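Local coordinates for protein Phikz039 (Pseudomonas phage phikz, PDB 3ZBP) that binds guanosine-5'-diphosphate as a phage-encoded member of the tubulin/FtsZ superfamily, at residues M70-K75 / G105-S110; V127-I132 / V160-N165; S147-E152 / L283-I288; I164-N169 / K290-R295. One frame throughout, in Å; residues are numbered along the deposited sequence.

Contact 1: M70-K75 / G105-S110; sequences MGKDRK and GGASGS. With GDP (guanosine-5'-diphosphate), chain B.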
# COMPACT_ATOMS: atom_id res chain seq x y z
N MET A 70 12.21 -19.12 -3.98
CA MET A 70 13.12 -19.20 -2.83
C MET A 70 14.22 -18.13 -2.86
O MET A 70 14.60 -17.59 -1.81
CB MET A 70 13.77 -20.58 -2.74
CG MET A 70 12.85 -21.69 -2.30
SD MET A 70 13.75 -23.25 -2.17
CE MET A 70 15.23 -22.72 -1.29
N GLY A 71 14.74 -17.85 -4.05
CA GLY A 71 15.82 -16.88 -4.19
C GLY A 71 15.29 -15.45 -4.14
O GLY A 71 16.05 -14.51 -3.92
N LYS A 72 13.98 -15.31 -4.33
CA LYS A 72 13.32 -14.00 -4.39
C LYS A 72 14.03 -13.05 -5.35
O LYS A 72 14.23 -11.88 -5.05
CB LYS A 72 13.21 -13.37 -2.99
CG LYS A 72 12.49 -14.23 -1.95
CD LYS A 72 11.04 -14.51 -2.32
CE LYS A 72 10.34 -15.24 -1.16
NZ LYS A 72 9.09 -15.91 -1.63
N ASP A 73 14.42 -13.59 -6.51
CA ASP A 73 15.04 -12.79 -7.55
C ASP A 73 13.95 -11.92 -8.20
O ASP A 73 13.13 -12.42 -8.96
CB ASP A 73 15.67 -13.74 -8.57
CG ASP A 73 16.48 -13.02 -9.62
OD1 ASP A 73 15.98 -12.07 -10.25
OD2 ASP A 73 17.65 -13.42 -9.84
N ARG A 74 13.96 -10.62 -7.90
CA ARG A 74 12.95 -9.71 -8.42
C ARG A 74 13.04 -9.47 -9.92
O ARG A 74 12.01 -9.29 -10.59
CB ARG A 74 13.00 -8.36 -7.69
CG ARG A 74 12.55 -8.42 -6.24
CD ARG A 74 12.65 -7.05 -5.57
NE ARG A 74 11.61 -6.13 -6.03
CZ ARG A 74 11.84 -4.99 -6.67
NH1 ARG A 74 13.09 -4.59 -6.91
NH2 ARG A 74 10.81 -4.23 -7.06
N LYS A 75 14.25 -9.46 -10.48
CA LYS A 75 14.34 -9.33 -11.93
C LYS A 75 13.63 -10.50 -12.60
O LYS A 75 12.86 -10.32 -13.54
CB LYS A 75 15.79 -9.27 -12.41
CG LYS A 75 15.94 -9.38 -13.92
CD LYS A 75 17.42 -9.49 -14.30
CE LYS A 75 17.60 -9.57 -15.80
NZ LYS A 75 19.06 -9.51 -16.14
N GLY A 105 10.14 -7.04 0.51
CA GLY A 105 11.32 -7.89 0.65
C GLY A 105 11.29 -9.19 -0.14
O GLY A 105 12.31 -9.88 -0.24
N GLY A 106 10.14 -9.52 -0.71
CA GLY A 106 10.03 -10.71 -1.53
C GLY A 106 10.17 -10.38 -3.01
O GLY A 106 10.69 -9.30 -3.37
N ALA A 107 9.71 -11.27 -3.87
CA ALA A 107 9.88 -11.05 -5.30
C ALA A 107 8.56 -10.94 -6.06
O ALA A 107 8.51 -10.32 -7.13
CB ALA A 107 10.74 -12.15 -5.91
N SER A 108 7.50 -11.54 -5.53
CA SER A 108 6.22 -11.52 -6.24
C SER A 108 5.42 -10.25 -5.97
O SER A 108 5.02 -9.54 -6.90
CB SER A 108 5.42 -12.78 -5.93
OG SER A 108 6.09 -13.91 -6.45
N GLY A 109 5.18 -9.96 -4.70
CA GLY A 109 4.44 -8.76 -4.36
C GLY A 109 5.19 -7.52 -4.79
O GLY A 109 4.58 -6.56 -5.26
N SER A 110 6.52 -7.55 -4.68
CA SER A 110 7.33 -6.34 -4.87
C SER A 110 7.54 -6.04 -6.34
O SER A 110 8.15 -5.02 -6.68
CB SER A 110 8.69 -6.48 -4.18
OG SER A 110 9.49 -7.44 -4.84
PB GDP B . 6.70 -12.89 -2.13
O1B GDP B . 7.78 -13.31 -3.10
O2B GDP B . 5.57 -13.88 -2.14
O3B GDP B . 6.18 -11.55 -2.56
O3A GDP B . 7.41 -12.77 -0.68
PA GDP B . 6.66 -12.69 0.74
O1A GDP B . 5.54 -11.70 0.74
O2A GDP B . 6.11 -14.04 1.14
O5' GDP B . 7.86 -12.39 1.78
C5' GDP B . 8.78 -11.31 1.65
C4' GDP B . 9.10 -10.68 3.01
O4' GDP B . 7.85 -10.41 3.67
C3' GDP B . 9.90 -11.53 3.98
O3' GDP B . 10.71 -10.62 4.75
C2' GDP B . 8.87 -12.09 4.93
O2' GDP B . 9.44 -12.30 6.22
C1' GDP B . 7.84 -10.98 4.98
N9 GDP B . 6.46 -11.47 5.17
C8 GDP B . 5.93 -12.54 4.56
N7 GDP B . 4.64 -12.70 4.92
C5 GDP B . 4.32 -11.71 5.78
C6 GDP B . 3.12 -11.30 6.52
O6 GDP B . 2.06 -11.97 6.42
N1 GDP B . 3.18 -10.21 7.29
C2 GDP B . 4.32 -9.49 7.40
N2 GDP B . 4.32 -8.40 8.19
N3 GDP B . 5.47 -9.81 6.74
C4 GDP B . 5.52 -10.89 5.93
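Arg-74 takes hold of Ser-110 side-on with two of its nitrogens, one on the hydroxyl and the other on the backbone carbonyl. NE gives its hydrogen to Ser-110 OG at 2.8 Å, and NH2 reaches Ser-110 O at 2.8 Å in an almost straight bond (176°). Both acceptors lie in the guanidinium plane, although NH2 stands well above the plane of the carbonyl it meets. A bend at chi3 (73°) swings the arginine tip into this pose. Serine suits its place because it works both ways: OG accepts from Arg-74 and donates to Gly-106 O at 2.7 Å, tying Gly-106 of the loop to Ser-110.

That loop is the glycine-rich signature of tubulin-like proteins, which wraps the nucleotide phosphates. Ala-107 N is 2.9 Å from GDP O1B and Gly-109 N is 2.8 Å from GDP O3B. Gly-106 is fitting, since a side chain here would run into the diphosphate. Small Ala-107 lets Lys-72 lie close, its CB 3.5 Å from Lys-72 C. Lys-72 turns its ammonium to the same phosphate, Lys-72 NZ to GDP O1B at 3.3 Å, and also bonds Gly-69 O.

The contact thus joins helix 74-81 to the loop leading into helix 109-122, while helix 138-158 binds both sides: Asn-143 holds Lys-72 O and Gly-105 O, and Thr-150 OG1 is a second partner of Arg-74 NH2.

Contact 2: V127-I132 / V160-N165; sequences VVSVVI and VPMIIN. With GDP (guanosine-5'-diphosphate), chain B.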
# COMPACT_ATOMS: atom_id res chain seq x y z
N VAL A 127 -4.58 5.59 -6.63
CA VAL A 127 -3.99 4.38 -6.08
C VAL A 127 -3.20 4.67 -4.81
O VAL A 127 -2.50 5.69 -4.72
CB VAL A 127 -3.06 3.68 -7.10
CG1 VAL A 127 -2.68 2.27 -6.61
CG2 VAL A 127 -3.74 3.60 -8.48
N VAL A 128 -3.30 3.78 -3.84
CA VAL A 128 -2.45 3.81 -2.65
C VAL A 128 -1.81 2.42 -2.46
O VAL A 128 -2.46 1.41 -2.68
CB VAL A 128 -3.28 4.18 -1.39
CG1 VAL A 128 -2.49 3.91 -0.09
CG2 VAL A 128 -3.69 5.65 -1.47
N SER A 129 -0.54 2.38 -2.08
CA SER A 129 0.08 1.11 -1.72
C SER A 129 0.25 1.01 -0.22
O SER A 129 0.63 1.99 0.44
CB SER A 129 1.46 0.94 -2.38
OG SER A 129 1.34 0.86 -3.79
N VAL A 130 -0.02 -0.17 0.32
CA VAL A 130 0.26 -0.51 1.71
C VAL A 130 1.32 -1.58 1.65
O VAL A 130 1.07 -2.68 1.17
CB VAL A 130 -1.00 -1.03 2.44
CG1 VAL A 130 -0.65 -1.51 3.85
CG2 VAL A 130 -2.06 0.07 2.51
N VAL A 131 2.53 -1.24 2.10
CA VAL A 131 3.70 -2.08 1.86
C VAL A 131 4.47 -2.41 3.14
O VAL A 131 4.29 -1.76 4.16
CB VAL A 131 4.65 -1.44 0.85
CG1 VAL A 131 3.89 -0.96 -0.39
CG2 VAL A 131 5.41 -0.27 1.49
N ILE A 132 5.33 -3.43 3.07
CA ILE A 132 6.09 -3.90 4.23
C ILE A 132 7.58 -3.98 3.92
O ILE A 132 7.99 -4.73 3.03
CB ILE A 132 5.65 -5.32 4.67
CG1 ILE A 132 4.18 -5.35 5.06
CG2 ILE A 132 6.53 -5.82 5.83
CD1 ILE A 132 3.56 -6.77 5.03
N VAL A 160 2.64 10.13 -12.09
CA VAL A 160 1.69 10.39 -11.01
C VAL A 160 2.42 10.02 -9.72
O VAL A 160 3.11 9.00 -9.68
CB VAL A 160 0.43 9.50 -11.16
CG1 VAL A 160 -0.55 9.73 -10.00
CG2 VAL A 160 -0.27 9.77 -12.52
N PRO A 161 2.29 10.86 -8.67
CA PRO A 161 2.98 10.55 -7.41
C PRO A 161 2.58 9.18 -6.85
O PRO A 161 1.39 8.95 -6.60
CB PRO A 161 2.51 11.67 -6.46
CG PRO A 161 2.10 12.79 -7.35
CD PRO A 161 1.60 12.16 -8.63
N MET A 162 3.53 8.28 -6.67
CA MET A 162 3.22 7.01 -6.03
C MET A 162 3.11 7.20 -4.52
O MET A 162 4.05 7.67 -3.87
CB MET A 162 4.26 5.95 -6.35
CG MET A 162 3.90 4.59 -5.80
SD MET A 162 5.21 3.41 -6.19
CE MET A 162 4.38 1.88 -5.80
N ILE A 163 1.95 6.84 -3.98
CA ILE A 163 1.65 7.01 -2.57
C ILE A 163 1.95 5.73 -1.79
O ILE A 163 1.40 4.66 -2.08
CB ILE A 163 0.17 7.37 -2.36
CG1 ILE A 163 -0.19 8.63 -3.15
CG2 ILE A 163 -0.13 7.59 -0.89
CD1 ILE A 163 -1.71 8.91 -3.22
N ILE A 164 2.81 5.86 -0.78
CA ILE A 164 3.28 4.70 -0.06
C ILE A 164 2.91 4.78 1.42
O ILE A 164 3.35 5.70 2.12
CB ILE A 164 4.81 4.61 -0.16
CG1 ILE A 164 5.27 4.62 -1.62
CG2 ILE A 164 5.32 3.39 0.61
CD1 ILE A 164 4.83 3.41 -2.43
N ASN A 165 2.10 3.84 1.88
CA ASN A 165 1.86 3.66 3.31
C ASN A 165 2.80 2.55 3.79
O ASN A 165 2.64 1.37 3.44
CB ASN A 165 0.38 3.33 3.57
CG ASN A 165 0.08 3.09 5.04
OD1 ASN A 165 -0.25 1.97 5.43
ND2 ASN A 165 0.17 4.15 5.86
PB GDP B . 6.70 -12.89 -2.13
O1B GDP B . 7.78 -13.31 -3.10
O2B GDP B . 5.57 -13.88 -2.14
O3B GDP B . 6.18 -11.55 -2.56
O3A GDP B . 7.41 -12.77 -0.68
PA GDP B . 6.66 -12.69 0.74
O1A GDP B . 5.54 -11.70 0.74
O2A GDP B . 6.11 -14.04 1.14
O5' GDP B . 7.86 -12.39 1.78
C5' GDP B . 8.78 -11.31 1.65
C4' GDP B . 9.10 -10.68 3.01
O4' GDP B . 7.85 -10.41 3.67
C3' GDP B . 9.90 -11.53 3.98
O3' GDP B . 10.71 -10.62 4.75
C2' GDP B . 8.87 -12.09 4.93
O2' GDP B . 9.44 -12.30 6.22
C1' GDP B . 7.84 -10.98 4.98
N9 GDP B . 6.46 -11.47 5.17
C8 GDP B . 5.93 -12.54 4.56
N7 GDP B . 4.64 -12.70 4.92
C5 GDP B . 4.32 -11.71 5.78
C6 GDP B . 3.12 -11.30 6.52
O6 GDP B . 2.06 -11.97 6.42
N1 GDP B . 3.18 -10.21 7.29
C2 GDP B . 4.32 -9.49 7.40
N2 GDP B . 4.32 -8.40 8.19
N3 GDP B . 5.47 -9.81 6.74
C4 GDP B . 5.52 -10.89 5.93
O HOH W 1 0.04 5.64 -5.59
O HOH W 2 1.03 3.39 -4.57
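Two neighbouring parallel strands of the central sheet, 127-133 and 163-168, meet where Ser-129 pairs with Ile-164 and Val-130 with Asn-165. Ser-129 N donates to Ile-163 O at 3.0 Å, Asn-165 N to Ser-129 O at 2.8 Å, and Val-131 N to Asn-165 O at 2.9 Å, the staggered pattern of parallel strands. Before these pairs the chains part, and a water fills in: it donates to Val-127 O and accepts from Ile-163 N at 2.8 Å.

The strands are the two arms of a beta-alpha-beta unit whose connection is helix 138-158, part of the Rossmann-like nucleotide domain of tubulin relatives. Branched residues suit such buried strands, and their methyls fill both faces. Val-128 CG2 meets Ile-163 CG2 at 4.1 Å, and Val-131 CG2 lies 3.8 Å from Ile-164 CG2. With chi1 at -49°, Val-131 places CG2 between its backbone N and carbonyl carbon, directed at the isoleucine.

The polar side chains are also provided for. Ser-129 OG bonds a second water and Tyr-102 OH of the adjoining strand. Asn-165 runs alongside Val-130, its OD1 resting near both valine methyls while accepting from His-167 NE2; its ND2 bonds Leu-224 O on the next strand. Toward the nucleotide end of the strand, Ile-132 CD1 lies 3.6 Å from GDP N2, giving the guanine a greasy neighbour.

Contact 3: S147-E152 / L283-I288; sequences SLKTFE and LSIEDI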
# COMPACT_ATOMS: atom_id res chain seq x y z
N SER A 147 13.06 -2.23 -3.85
CA SER A 147 11.67 -1.79 -3.97
C SER A 147 11.55 -0.28 -3.80
O SER A 147 10.70 0.34 -4.43
CB SER A 147 10.78 -2.51 -2.96
OG SER A 147 10.62 -3.86 -3.32
N LEU A 148 12.39 0.31 -2.96
CA LEU A 148 12.36 1.75 -2.75
C LEU A 148 12.68 2.45 -4.06
O LEU A 148 12.01 3.42 -4.43
CB LEU A 148 13.36 2.17 -1.66
CG LEU A 148 13.03 1.78 -0.22
CD1 LEU A 148 14.28 1.96 0.67
CD2 LEU A 148 11.85 2.61 0.34
N LYS A 149 13.66 1.93 -4.79
CA LYS A 149 13.99 2.49 -6.09
C LYS A 149 12.88 2.21 -7.12
O LYS A 149 12.57 3.07 -7.95
CB LYS A 149 15.36 1.98 -6.56
CG LYS A 149 16.50 2.63 -5.78
CD LYS A 149 17.87 2.24 -6.32
CE LYS A 149 18.96 2.91 -5.50
NZ LYS A 149 20.31 2.47 -5.96
N THR A 150 12.28 1.03 -7.05
CA THR A 150 11.11 0.75 -7.88
C THR A 150 10.01 1.81 -7.67
O THR A 150 9.36 2.25 -8.62
CB THR A 150 10.56 -0.64 -7.59
OG1 THR A 150 11.57 -1.62 -7.88
CG2 THR A 150 9.31 -0.92 -8.43
N PHE A 151 9.81 2.23 -6.42
CA PHE A 151 8.80 3.26 -6.13
C PHE A 151 9.05 4.53 -6.94
O PHE A 151 8.12 5.10 -7.51
CB PHE A 151 8.76 3.60 -4.64
CG PHE A 151 8.32 2.46 -3.77
CD1 PHE A 151 7.63 1.38 -4.30
CD2 PHE A 151 8.59 2.48 -2.40
CE1 PHE A 151 7.22 0.32 -3.49
CE2 PHE A 151 8.19 1.43 -1.60
CZ PHE A 151 7.50 0.35 -2.14
N GLU A 152 10.31 4.97 -6.98
CA GLU A 152 10.65 6.18 -7.72
C GLU A 152 10.43 5.99 -9.22
O GLU A 152 9.98 6.91 -9.91
CB GLU A 152 12.09 6.61 -7.41
CG GLU A 152 12.26 7.03 -5.94
CD GLU A 152 13.08 8.31 -5.75
OE1 GLU A 152 14.20 8.40 -6.32
OE2 GLU A 152 12.61 9.21 -5.02
N LEU A 283 8.71 11.58 0.71
CA LEU A 283 9.37 10.35 1.13
C LEU A 283 10.82 10.34 0.69
O LEU A 283 11.13 10.61 -0.47
CB LEU A 283 8.64 9.12 0.57
CG LEU A 283 9.27 7.79 1.01
CD1 LEU A 283 8.68 7.33 2.32
CD2 LEU A 283 9.14 6.71 -0.03
N SER A 284 11.70 10.04 1.63
CA SER A 284 13.12 9.93 1.34
C SER A 284 13.49 8.47 1.33
O SER A 284 13.64 7.85 2.38
CB SER A 284 13.95 10.64 2.41
OG SER A 284 15.33 10.32 2.25
N ILE A 285 13.63 7.89 0.15
CA ILE A 285 13.99 6.50 0.07
C ILE A 285 15.39 6.28 0.66
O ILE A 285 15.68 5.22 1.18
CB ILE A 285 13.91 5.97 -1.36
CG1 ILE A 285 14.86 6.73 -2.29
CG2 ILE A 285 12.47 6.05 -1.86
CD1 ILE A 285 14.96 6.11 -3.68
N GLU A 286 16.23 7.31 0.60
CA GLU A 286 17.58 7.21 1.15
C GLU A 286 17.53 7.02 2.67
O GLU A 286 18.25 6.19 3.22
CB GLU A 286 18.43 8.42 0.75
CG GLU A 286 19.86 8.37 1.25
CD GLU A 286 20.85 9.03 0.30
OE1 GLU A 286 21.20 8.40 -0.73
OE2 GLU A 286 21.29 10.17 0.58
N ASP A 287 16.66 7.76 3.35
CA ASP A 287 16.52 7.62 4.79
C ASP A 287 16.01 6.25 5.20
O ASP A 287 16.46 5.68 6.20
CB ASP A 287 15.54 8.67 5.33
CG ASP A 287 16.16 10.04 5.46
OD1 ASP A 287 17.39 10.15 5.30
OD2 ASP A 287 15.40 11.00 5.71
N ILE A 288 15.05 5.72 4.45
CA ILE A 288 14.50 4.41 4.78
C ILE A 288 15.52 3.30 4.52
O ILE A 288 15.66 2.38 5.32
CB ILE A 288 13.18 4.13 4.04
CG1 ILE A 288 12.16 5.23 4.35
CG2 ILE A 288 12.61 2.76 4.42
CD1 ILE A 288 10.78 4.91 3.84
O HOH W 3 13.31 9.85 -2.18
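Ile-285 holds CG1 between its backbone N and carbonyl carbon (chi1 60°), which sends CD1 out to Glu-152 and turns CG2 back onto Leu-148. Leu-148 in turn has CG beside its own backbone N (chi1 -71°), projecting both methyls over the start of the facing helix. The two helices are 138-158, of the nucleotide-binding domain of this tubulin-like fold, and the long C-terminal helix 285-302, whose first turn docks here.

The apolar centre is van der Waals packing. Leu-148 and Ile-285 slide past one another in opposite directions, with Leu-148 CB and Ile-285 CB 3.9 Å apart. Leu-148 CD1 rests on the backbone, 3.6 Å from Ile-285 O, and its twin CD2 reaches Ile-288 CG2 at 4.2 Å, one turn further on. A leucine fits because its two methyls both reach Ile-285 and Ile-288. At the outer margin Glu-152 bends at chi2, and its CG, CD and OE1 all lie beside Ile-285 CD1, with Glu-152 CD 3.6 Å from that methyl, while OE2 takes a hydrogen from a water.

The start of the C-terminal helix is a proper N-cap: Ser-284 OG accepts from Asp-287 N at 3.1 Å. Phe-151 carries the packing inward toward Met-104 and Ile-164, where helix 138-158 lies against the sheet. Across the polar margin, that single water accepts from Ile-285 N at 3.1 Å and donates both to Leu-283 O and to Glu-152 OE2, the latter at 3.0 Å.

Contact 4: I164-N169 / K290-R295; sequences INYHEN and KRLEER. With GDP (guanosine-5'-diphosphate), chain B.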
# COMPACT_ATOMS: atom_id res chain seq x y z
N ILE A 164 2.81 5.86 -0.78
CA ILE A 164 3.28 4.70 -0.06
C ILE A 164 2.91 4.78 1.42
O ILE A 164 3.35 5.70 2.12
CB ILE A 164 4.81 4.61 -0.16
CG1 ILE A 164 5.27 4.62 -1.62
CG2 ILE A 164 5.32 3.39 0.61
CD1 ILE A 164 4.83 3.41 -2.43
N ASN A 165 2.10 3.84 1.88
CA ASN A 165 1.86 3.66 3.31
C ASN A 165 2.80 2.55 3.79
O ASN A 165 2.64 1.37 3.44
CB ASN A 165 0.38 3.33 3.57
CG ASN A 165 0.08 3.09 5.04
OD1 ASN A 165 -0.25 1.97 5.43
ND2 ASN A 165 0.17 4.15 5.86
N TYR A 166 3.80 2.95 4.58
CA TYR A 166 4.94 2.08 4.92
C TYR A 166 4.84 1.45 6.31
O TYR A 166 4.64 2.15 7.31
CB TYR A 166 6.25 2.89 4.79
CG TYR A 166 7.49 2.10 5.13
CD1 TYR A 166 8.03 1.19 4.22
CD2 TYR A 166 8.11 2.26 6.36
CE1 TYR A 166 9.16 0.47 4.53
CE2 TYR A 166 9.26 1.53 6.67
CZ TYR A 166 9.77 0.65 5.76
OH TYR A 166 10.89 -0.08 6.06
N HIS A 167 4.97 0.13 6.34
CA HIS A 167 5.10 -0.61 7.59
C HIS A 167 6.42 -1.35 7.57
O HIS A 167 6.92 -1.74 6.50
CB HIS A 167 3.92 -1.57 7.73
CG HIS A 167 2.60 -0.88 7.72
ND1 HIS A 167 1.89 -0.61 8.87
CD2 HIS A 167 1.88 -0.35 6.70
CE1 HIS A 167 0.78 0.03 8.56
NE2 HIS A 167 0.75 0.20 7.25
N GLU A 168 7.02 -1.55 8.74
CA GLU A 168 8.32 -2.20 8.80
C GLU A 168 8.28 -3.40 9.74
O GLU A 168 7.72 -3.32 10.84
CB GLU A 168 9.39 -1.18 9.25
CG GLU A 168 10.82 -1.67 9.11
CD GLU A 168 11.83 -0.54 9.23
OE1 GLU A 168 11.81 0.38 8.38
OE2 GLU A 168 12.65 -0.57 10.18
N ASN A 169 8.83 -4.53 9.28
CA ASN A 169 8.98 -5.71 10.13
C ASN A 169 10.14 -5.52 11.11
O ASN A 169 11.25 -6.00 10.88
CB ASN A 169 9.24 -6.95 9.28
CG ASN A 169 7.96 -7.55 8.71
OD1 ASN A 169 6.85 -7.14 9.08
ND2 ASN A 169 8.11 -8.53 7.82
N LYS A 290 18.82 3.55 4.63
CA LYS A 290 19.85 3.62 5.67
C LYS A 290 19.39 2.98 6.97
O LYS A 290 20.16 2.29 7.62
CB LYS A 290 20.30 5.07 5.91
CG LYS A 290 21.07 5.64 4.73
CD LYS A 290 21.50 7.09 4.95
CE LYS A 290 22.29 7.61 3.74
NZ LYS A 290 22.19 9.09 3.56
N ARG A 291 18.13 3.21 7.34
CA ARG A 291 17.58 2.63 8.56
C ARG A 291 17.57 1.11 8.45
O ARG A 291 18.07 0.41 9.33
CB ARG A 291 16.15 3.14 8.80
CG ARG A 291 15.60 2.82 10.19
CD ARG A 291 14.07 2.76 10.20
NE ARG A 291 13.47 3.76 9.31
CZ ARG A 291 12.17 3.83 9.02
NH1 ARG A 291 11.32 2.96 9.56
NH2 ARG A 291 11.71 4.77 8.20
N LEU A 292 17.01 0.59 7.35
CA LEU A 292 16.98 -0.85 7.11
C LEU A 292 18.39 -1.43 7.22
O LEU A 292 18.59 -2.47 7.85
CB LEU A 292 16.41 -1.16 5.72
CG LEU A 292 14.95 -0.78 5.43
CD1 LEU A 292 14.62 -1.02 3.96
CD2 LEU A 292 13.96 -1.55 6.31
N GLU A 293 19.36 -0.76 6.62
CA GLU A 293 20.74 -1.25 6.66
C GLU A 293 21.30 -1.24 8.08
O GLU A 293 21.90 -2.23 8.52
CB GLU A 293 21.63 -0.45 5.70
CG GLU A 293 21.45 -0.83 4.23
CD GLU A 293 22.10 0.15 3.27
OE1 GLU A 293 22.78 1.08 3.75
OE2 GLU A 293 21.92 -0.00 2.04
N GLU A 294 21.11 -0.14 8.80
CA GLU A 294 21.56 -0.04 10.19
C GLU A 294 20.92 -1.11 11.08
O GLU A 294 21.59 -1.74 11.90
CB GLU A 294 21.24 1.35 10.77
CG GLU A 294 22.10 2.47 10.20
CD GLU A 294 21.53 3.85 10.48
OE1 GLU A 294 20.28 3.99 10.55
OE2 GLU A 294 22.33 4.81 10.62
N ARG A 295 19.62 -1.32 10.92
CA ARG A 295 18.94 -2.30 11.74
C ARG A 295 19.36 -3.72 11.40
O ARG A 295 19.42 -4.59 12.28
CB ARG A 295 17.42 -2.10 11.68
CG ARG A 295 16.97 -0.91 12.51
CD ARG A 295 15.47 -0.72 12.45
NE ARG A 295 14.95 -0.12 13.68
CZ ARG A 295 13.66 0.16 13.89
NH1 ARG A 295 12.77 -0.10 12.94
NH2 ARG A 295 13.27 0.69 15.04
PB GDP B . 6.70 -12.89 -2.13
O1B GDP B . 7.78 -13.31 -3.10
O2B GDP B . 5.57 -13.88 -2.14
O3B GDP B . 6.18 -11.55 -2.56
O3A GDP B . 7.41 -12.77 -0.68
PA GDP B . 6.66 -12.69 0.74
O1A GDP B . 5.54 -11.70 0.74
O2A GDP B . 6.11 -14.04 1.14
O5' GDP B . 7.86 -12.39 1.78
C5' GDP B . 8.78 -11.31 1.65
C4' GDP B . 9.10 -10.68 3.01
O4' GDP B . 7.85 -10.41 3.67
C3' GDP B . 9.90 -11.53 3.98
O3' GDP B . 10.71 -10.62 4.75
C2' GDP B . 8.87 -12.09 4.93
O2' GDP B . 9.44 -12.30 6.22
C1' GDP B . 7.84 -10.98 4.98
N9 GDP B . 6.46 -11.47 5.17
C8 GDP B . 5.93 -12.54 4.56
N7 GDP B . 4.64 -12.70 4.92
C5 GDP B . 4.32 -11.71 5.78
C6 GDP B . 3.12 -11.30 6.52
O6 GDP B . 2.06 -11.97 6.42
N1 GDP B . 3.18 -10.21 7.29
C2 GDP B . 4.32 -9.49 7.40
N2 GDP B . 4.32 -8.40 8.19
N3 GDP B . 5.47 -9.81 6.74
C4 GDP B . 5.52 -10.89 5.93
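Tyr-166 is the first residue of segment 164-169 to touch the C-terminal helix, and it adds a hydrogen bond to the salt-bridge network of Glu-168, Arg-291 and Arg-295, which joins this central strand of the tubulin-like nucleotide domain to helix 285-302. The two short segments run nearly parallel, 6° apart, and Arg-291 and Leu-292 reach both strand residues. With CG anti to the backbone N (chi1 179°), the tyrosine ring extends toward the helix. Its hydroxyl abuts Leu-292 CD2 at 3.4 Å, and Arg-291 NH1 comes to the ring edge, 3.8 Å from Tyr-166 CE2, the guanidinium standing almost square to the ring. Tyr-166 OH donates to Glu-168 OE1 in a very short bond of 2.5 Å, arriving on the anti side of the carboxylate.

His-167 turns away from the helix, as alternation in a strand demands, and Glu-168 turns back to it. Buried and outstretched, Glu-168 divides its two oxygens between two arginines one helical turn apart. OE1 forms a salt bridge with Arg-291 NH1 at 2.9 Å, while OE2 takes a hydrogen from Arg-295 NH1 at 2.8 Å, with that nitrogen above the carboxylate plane. Three partners therefore fix the rotation of the group, and the two positive charges probably favour its ionised form. Leu-292, next to Arg-291 in the chain, lays CD2 3.6 Å from Glu-168 OE1.

Next along the chain, Asn-169 faces the nucleotide instead, and its amide pairs with the guanine: OD1 accepts from GDP N2 at 3.0 Å and ND2 donates to GDP N3 at 3.1 Å.

How the contacts relate
Contact 1 comes first along the chain and closes before the others open; contacts 2 and 3 interleave, as do 3 and 4. Contacts 2 and 4 share strand 163-168, with centres 15 Å apart, and contacts 3 and 4 share helix 285-302, with centres 10 Å apart. Helix 138-158, which links the two strands of contact 2, supplies one side of contact 3, where Phe-151 packs on Met-162 and Ile-164. Contact 1, 17 Å from contact 3 between centres, reaches it through Arg-74 and Thr-150. Contacts 1, 2 and 4 all touch GDP, contact 4 through Asn-169 of its strand segment; contacts 3 and 4 tie helix 285-302 to the nucleotide-binding domain.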